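Local coordinates for DUF3829 domain-containing protein (Bacteroides thetaiotaomicron, PDB 3RH3) that is of unknown function but folds as an all-helical protein of the DUF3829-like group and probably derives from a lipoprotein precursor, at residues A[92-96]-A[128-132]; A[133-137]-A[179-183]. One frame throughout, in Å; residues are numbered along the deposited sequence. Where two conformers were deposited one is given.

Contact 1 of 2, residues A[92-96]-A[128-132]; sequences LFNVR and LSVEL
V95 and L132 lead the packing in an antiparallel helix pair, the hairpin of helices 79-111 and 115-154, whose short segments here run at 159° to one another with axes 9.0 Å apart. V95 points toward the other helix and splits its two methyls between neighbours. CG2 lies against the backbone of L132, 3.7 Å from its CA, while CG1 reaches the aliphatic CB and carboxylate of E131, with OE1 at 3.8 Å. From the other end of the segment CD2 of L128 comes up to CB of V95, the two side chains meeting at a slant. L132 works differently: with CG anti to the backbone N (chi1 -171°), its isopropyl end swings over to helix 79-111, and CD1 is the methyl that enters. There it meets the side chains of L92, V95 and R96. Of R96 this contact uses the base of the chain, since the extended remainder leads away and its NE bonds to V32 O on helix 10-32. Helix 35-46 adds I38 against L132. The methyl CD1 of L132 ends 3.7 Å from CB of R96 and 3.3 Å from the backbone O of L92.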
loop_
_atom_site.group_PDB
_atom_site.type_symbol
_atom_site.label_atom_id
_atom_site.label_comp_id
_atom_site.label_asym_id
_atom_site.label_seq_id
_atom_site.Cartn_x
_atom_site.Cartn_y
_atom_site.Cartn_z
ATOM N N LEU A 92 -2.811 -9.460 -10.492
ATOM C CA LEU A 92 -1.978 -8.269 -10.524
ATOM C C LEU A 92 -1.108 -8.219 -11.813
ATOM O O LEU A 92 -1.240 -7.263 -12.574
ATOM C CB LEU A 92 -1.111 -8.181 -9.267
ATOM C CG LEU A 92 -0.279 -6.915 -9.151
ATOM C CD1 LEU A 92 -0.505 -6.246 -7.827
ATOM C CD2 LEU A 92 1.188 -7.212 -9.379
ATOM N N PHE A 93 -0.273 -9.261 -12.073
ATOM C CA PHE A 93 0.626 -9.321 -13.234
ATOM C C PHE A 93 -0.124 -9.320 -14.570
ATOM O O PHE A 93 0.373 -8.723 -15.533
ATOM C CB PHE A 93 1.585 -10.515 -13.141
ATOM C CG PHE A 93 2.630 -10.328 -12.057
ATOM C CD1 PHE A 93 3.584 -9.321 -12.151
ATOM C CD2 PHE A 93 2.661 -11.160 -10.944
ATOM C CE1 PHE A 93 4.525 -9.127 -11.129
ATOM C CE2 PHE A 93 3.604 -10.970 -9.929
ATOM C CZ PHE A 93 4.527 -9.955 -10.025
ATOM N N ASN A 94 -1.317 -9.947 -14.622
ATOM C CA ASN A 94 -2.161 -9.998 -15.817
ATOM C C ASN A 94 -2.662 -8.579 -16.168
ATOM O O ASN A 94 -2.521 -8.132 -17.311
ATOM C CB ASN A 94 -3.335 -10.981 -15.588
ATOM C CG ASN A 94 -4.505 -10.916 -16.552
ATOM O OD1 ASN A 94 -5.668 -10.872 -16.131
ATOM N ND2 ASN A 94 -4.240 -10.961 -17.855
ATOM N N VAL A 95 -3.226 -7.859 -15.178
ATOM C CA VAL A 95 -3.739 -6.506 -15.441
ATOM C C VAL A 95 -2.544 -5.538 -15.707
ATOM O O VAL A 95 -2.691 -4.657 -16.541
ATOM C CB VAL A 95 -4.752 -5.952 -14.399
ATOM C CG1 VAL A 95 -5.971 -6.866 -14.277
ATOM C CG2 VAL A 95 -4.117 -5.714 -13.039
ATOM N N ARG A 96 -1.358 -5.780 -15.107
ATOM C CA ARG A 96 -0.171 -4.953 -15.354
ATOM C C ARG A 96 0.295 -5.094 -16.806
ATOM O O ARG A 96 0.617 -4.090 -17.439
ATOM C CB ARG A 96 0.967 -5.314 -14.401
ATOM C CG ARG A 96 2.168 -4.407 -14.544
ATOM C CD ARG A 96 3.266 -4.829 -13.609
ATOM N NE ARG A 96 4.397 -3.913 -13.680
ATOM C CZ ARG A 96 5.459 -4.101 -14.454
ATOM N NH1 ARG A 96 5.546 -5.181 -15.221
ATOM N NH2 ARG A 96 6.446 -3.216 -14.460
ATOM N N LEU A 128 -7.952 -0.525 -15.645
ATOM C CA LEU A 128 -6.868 -1.456 -15.300
ATOM C C LEU A 128 -5.999 -0.946 -14.148
ATOM O O LEU A 128 -5.586 -1.751 -13.317
ATOM C CB LEU A 128 -5.992 -1.795 -16.512
ATOM C CG LEU A 128 -6.659 -2.688 -17.572
ATOM C CD1 LEU A 128 -5.929 -2.596 -18.884
ATOM C CD2 LEU A 128 -6.758 -4.137 -17.117
ATOM N N SER A 129 -5.760 0.386 -14.071
ATOM C CA SER A 129 -4.954 0.976 -13.002
ATOM C C SER A 129 -5.615 0.778 -11.632
ATOM O O SER A 129 -4.921 0.566 -10.652
ATOM C CB SER A 129 -4.704 2.459 -13.268
ATOM O OG SER A 129 -5.894 3.229 -13.278
ATOM N N VAL A 130 -6.956 0.817 -11.582
ATOM C CA VAL A 130 -7.720 0.620 -10.350
ATOM C C VAL A 130 -7.633 -0.857 -9.957
ATOM O O VAL A 130 -7.343 -1.165 -8.800
ATOM C CB VAL A 130 -9.180 1.132 -10.489
ATOM C CG1 VAL A 130 -10.008 0.794 -9.252
ATOM C CG2 VAL A 130 -9.189 2.637 -10.726
ATOM N N GLU A 131 -7.820 -1.758 -10.939
ATOM C CA GLU A 131 -7.703 -3.217 -10.755
ATOM C C GLU A 131 -6.325 -3.575 -10.180
ATOM O O GLU A 131 -6.255 -4.292 -9.180
ATOM C CB GLU A 131 -7.942 -3.958 -12.076
ATOM C CG GLU A 131 -9.394 -3.957 -12.520
ATOM C CD GLU A 131 -9.735 -4.973 -13.592
ATOM O OE1 GLU A 131 -9.612 -6.190 -13.322
ATOM O OE2 GLU A 131 -10.169 -4.554 -14.688
ATOM N N LEU A 132 -5.250 -2.986 -10.741
ATOM C CA LEU A 132 -3.874 -3.203 -10.274
ATOM C C LEU A 132 -3.706 -2.761 -8.807
ATOM O O LEU A 132 -3.062 -3.456 -8.012
ATOM C CB LEU A 132 -2.896 -2.454 -11.186
ATOM C CG LEU A 132 -1.408 -2.733 -10.996
ATOM C CD1 LEU A 132 -1.039 -4.120 -11.478
ATOM C CD2 LEU A 132 -0.608 -1.815 -11.840
#

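Contact 2 of 2, residues A[133-137]-A[179-183]. With EDO (1,2-ethanediol), chain E.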
loop_
_atom_site.group_PDB
_atom_site.type_symbol
_atom_site.label_atom_id
_atom_site.label_comp_id
_atom_site.label_asym_id
_atom_site.label_seq_id
_atom_site.Cartn_x
_atom_site.Cartn_y
_atom_site.Cartn_z
ATOM N N SER A 133 -4.305 -1.613 -8.465
ATOM C CA SER A 133 -4.282 -1.043 -7.133
ATOM C C SER A 133 -5.052 -1.929 -6.143
ATOM O O SER A 133 -4.578 -2.137 -5.030
ATOM C CB SER A 133 -4.846 0.374 -7.165
ATOM O OG SER A 133 -4.606 0.990 -5.917
ATOM N N GLU A 134 -6.225 -2.455 -6.559
ATOM C CA GLU A 134 -7.060 -3.349 -5.765
ATOM C C GLU A 134 -6.335 -4.662 -5.473
ATOM O O GLU A 134 -6.354 -5.097 -4.323
ATOM C CB GLU A 134 -8.420 -3.616 -6.457
ATOM C CG GLU A 134 -9.376 -2.442 -6.299
ATOM C CD GLU A 134 -10.672 -2.415 -7.096
ATOM O OE1 GLU A 134 -10.754 -3.072 -8.162
ATOM O OE2 GLU A 134 -11.593 -1.674 -6.675
ATOM N N TYR A 135 -5.682 -5.280 -6.477
ATOM C CA TYR A 135 -4.933 -6.527 -6.293
ATOM C C TYR A 135 -3.829 -6.356 -5.240
ATOM O O TYR A 135 -3.699 -7.198 -4.338
ATOM C CB TYR A 135 -4.353 -7.036 -7.612
ATOM C CG TYR A 135 -5.369 -7.756 -8.466
ATOM C CD1 TYR A 135 -6.093 -8.836 -7.965
ATOM C CD2 TYR A 135 -5.560 -7.404 -9.798
ATOM C CE1 TYR A 135 -7.017 -9.518 -8.756
ATOM C CE2 TYR A 135 -6.470 -8.086 -10.602
ATOM C CZ TYR A 135 -7.207 -9.134 -10.076
ATOM O OH TYR A 135 -8.101 -9.797 -10.890
ATOM N N LYS A 136 -3.077 -5.239 -5.349
ATOM C CA LYS A 136 -2.025 -4.889 -4.420
ATOM C C LYS A 136 -2.617 -4.747 -3.011
ATOM O O LYS A 136 -2.048 -5.277 -2.053
ATOM C CB LYS A 136 -1.335 -3.598 -4.888
ATOM C CG LYS A 136 -0.093 -3.225 -4.083
ATOM C CD LYS A 136 0.699 -2.068 -4.703
ATOM C CE LYS A 136 -0.023 -0.749 -4.671
ATOM N NZ LYS A 136 0.860 0.396 -5.033
ATOM N N GLN A 137 -3.785 -4.079 -2.888
ATOM C CA GLN A 137 -4.463 -3.903 -1.617
ATOM C C GLN A 137 -4.916 -5.241 -1.041
ATOM O O GLN A 137 -4.740 -5.475 0.152
ATOM C CB GLN A 137 -5.660 -2.952 -1.761
ATOM C CG GLN A 137 -6.294 -2.551 -0.416
ATOM C CD GLN A 137 -5.287 -1.890 0.495
ATOM O OE1 GLN A 137 -4.536 -1.012 0.078
ATOM N NE2 GLN A 137 -5.168 -2.371 1.731
ATOM N N ASN A 179 -2.692 4.125 -0.978
ATOM C CA ASN A 179 -3.071 3.277 -2.109
ATOM C C ASN A 179 -4.460 3.652 -2.643
ATOM O O ASN A 179 -4.636 3.754 -3.858
ATOM C CB ASN A 179 -3.037 1.796 -1.725
ATOM C CG ASN A 179 -3.238 0.869 -2.899
ATOM O OD1 ASN A 179 -2.676 1.048 -3.976
ATOM N ND2 ASN A 179 -4.099 -0.097 -2.745
ATOM N N LEU A 180 -5.418 3.891 -1.743
ATOM C CA LEU A 180 -6.774 4.292 -2.116
ATOM C C LEU A 180 -6.793 5.683 -2.723
ATOM O O LEU A 180 -7.536 5.933 -3.676
ATOM C CB LEU A 180 -7.725 4.223 -0.911
ATOM C CG LEU A 180 -8.035 2.787 -0.430
ATOM C CD1 LEU A 180 -8.549 2.782 1.013
ATOM C CD2 LEU A 180 -8.966 2.057 -1.403
ATOM N N TYR A 181 -5.956 6.592 -2.185
ATOM C CA TYR A 181 -5.863 7.935 -2.704
ATOM C C TYR A 181 -5.186 7.953 -4.091
ATOM O O TYR A 181 -5.668 8.663 -4.979
ATOM C CB TYR A 181 -5.112 8.846 -1.728
ATOM C CG TYR A 181 -4.988 10.249 -2.267
ATOM C CD1 TYR A 181 -6.065 11.137 -2.210
ATOM C CD2 TYR A 181 -3.834 10.663 -2.930
ATOM C CE1 TYR A 181 -6.013 12.372 -2.841
ATOM C CE2 TYR A 181 -3.750 11.924 -3.513
ATOM C CZ TYR A 181 -4.833 12.787 -3.441
ATOM O OH TYR A 181 -4.765 14.004 -4.070
ATOM N N SER A 182 -4.089 7.185 -4.262
ATOM C CA SER A 182 -3.226 7.121 -5.454
ATOM C C SER A 182 -3.924 6.740 -6.787
ATOM O O SER A 182 -3.255 6.641 -7.804
ATOM C CB SER A 182 -2.101 6.116 -5.207
ATOM O OG SER A 182 -2.440 4.762 -5.493
ATOM N N ARG A 183 -5.213 6.462 -6.773
ATOM C CA ARG A 183 -5.946 6.014 -7.943
ATOM C C ARG A 183 -6.389 7.208 -8.770
ATOM O O ARG A 183 -7.479 7.755 -8.578
ATOM C CB ARG A 183 -7.139 5.136 -7.529
ATOM C CG ARG A 183 -6.716 3.908 -6.759
ATOM C CD ARG A 183 -7.869 3.188 -6.127
ATOM N NE ARG A 183 -7.338 2.060 -5.377
ATOM C CZ ARG A 183 -8.048 1.050 -4.902
ATOM N NH1 ARG A 183 -9.363 1.009 -5.086
ATOM N NH2 ARG A 183 -7.449 0.063 -4.251
HETATM C C1 EDO E . -1.353 1.538 -9.373
HETATM O O1 EDO E . -2.528 1.331 -10.171
HETATM C C2 EDO E . -1.234 0.527 -8.236
HETATM O O2 EDO E . -1.407 1.200 -6.978
#
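The side chains of Q137 and N179 run alongside each other in opposite senses, their amide planes 36° apart, and N179 ND2 gives a hydrogen bond of 3.0 Å to a lone pair of Q137 OE1; Q137 NE2 bonds D141 OD1. N179 ND2 also donates to S133 O, 3.1 Å away and nearly straight at 173°, from above that carbonyl plane, on the face opposite Q137 N. S133 OG donates to N179 OD1 at 2.7 Å. With both ends gripped, the amide's rotation is fixed; an alanine at N179 would probably leave S133 OG and Q137 OE1 without these mates and open a gap between the helices. This polar cluster joins the middle of helix 115-154 to the C-terminal end of helix 161-181, where S182 OG turns back to bond N179 O. R183 extends from that turn and its NE donates to S133 OG, tilted from the guanidinium plane. L180 CD2 lies on one guanidinium face, offset toward its rim, while the E134 carboxylate, its plane 83° from the guanidinium's, makes a long salt bridge from OE2 to R183 NH1 at 3.8 Å. In one of its two conformers, K136 NZ bonds A33 O and O2 of an ethanediol, probably from the crystallisation liquor.

In the fold
Both contacts are largely buried and share helix 115-154, which offers successive turns to two different neighbours: helix 79-111 in contact 1, the end of helix 161-181 in contact 2. Contact 2 lies nearer the centre of the chain, yet it is the polar one, a bonded network joining the DUF6845 part of the chain to the DUF3829-like C-terminal part; contact 1, farther out and wholly in the DUF6845 part, is apolar packing. Buried area is almost equal, 307 and 308 Å². Their centres are about 10 Å apart, and they touch through Y135 and K136, which pack on L92. Charged E134 gives contact 2 an exposed margin.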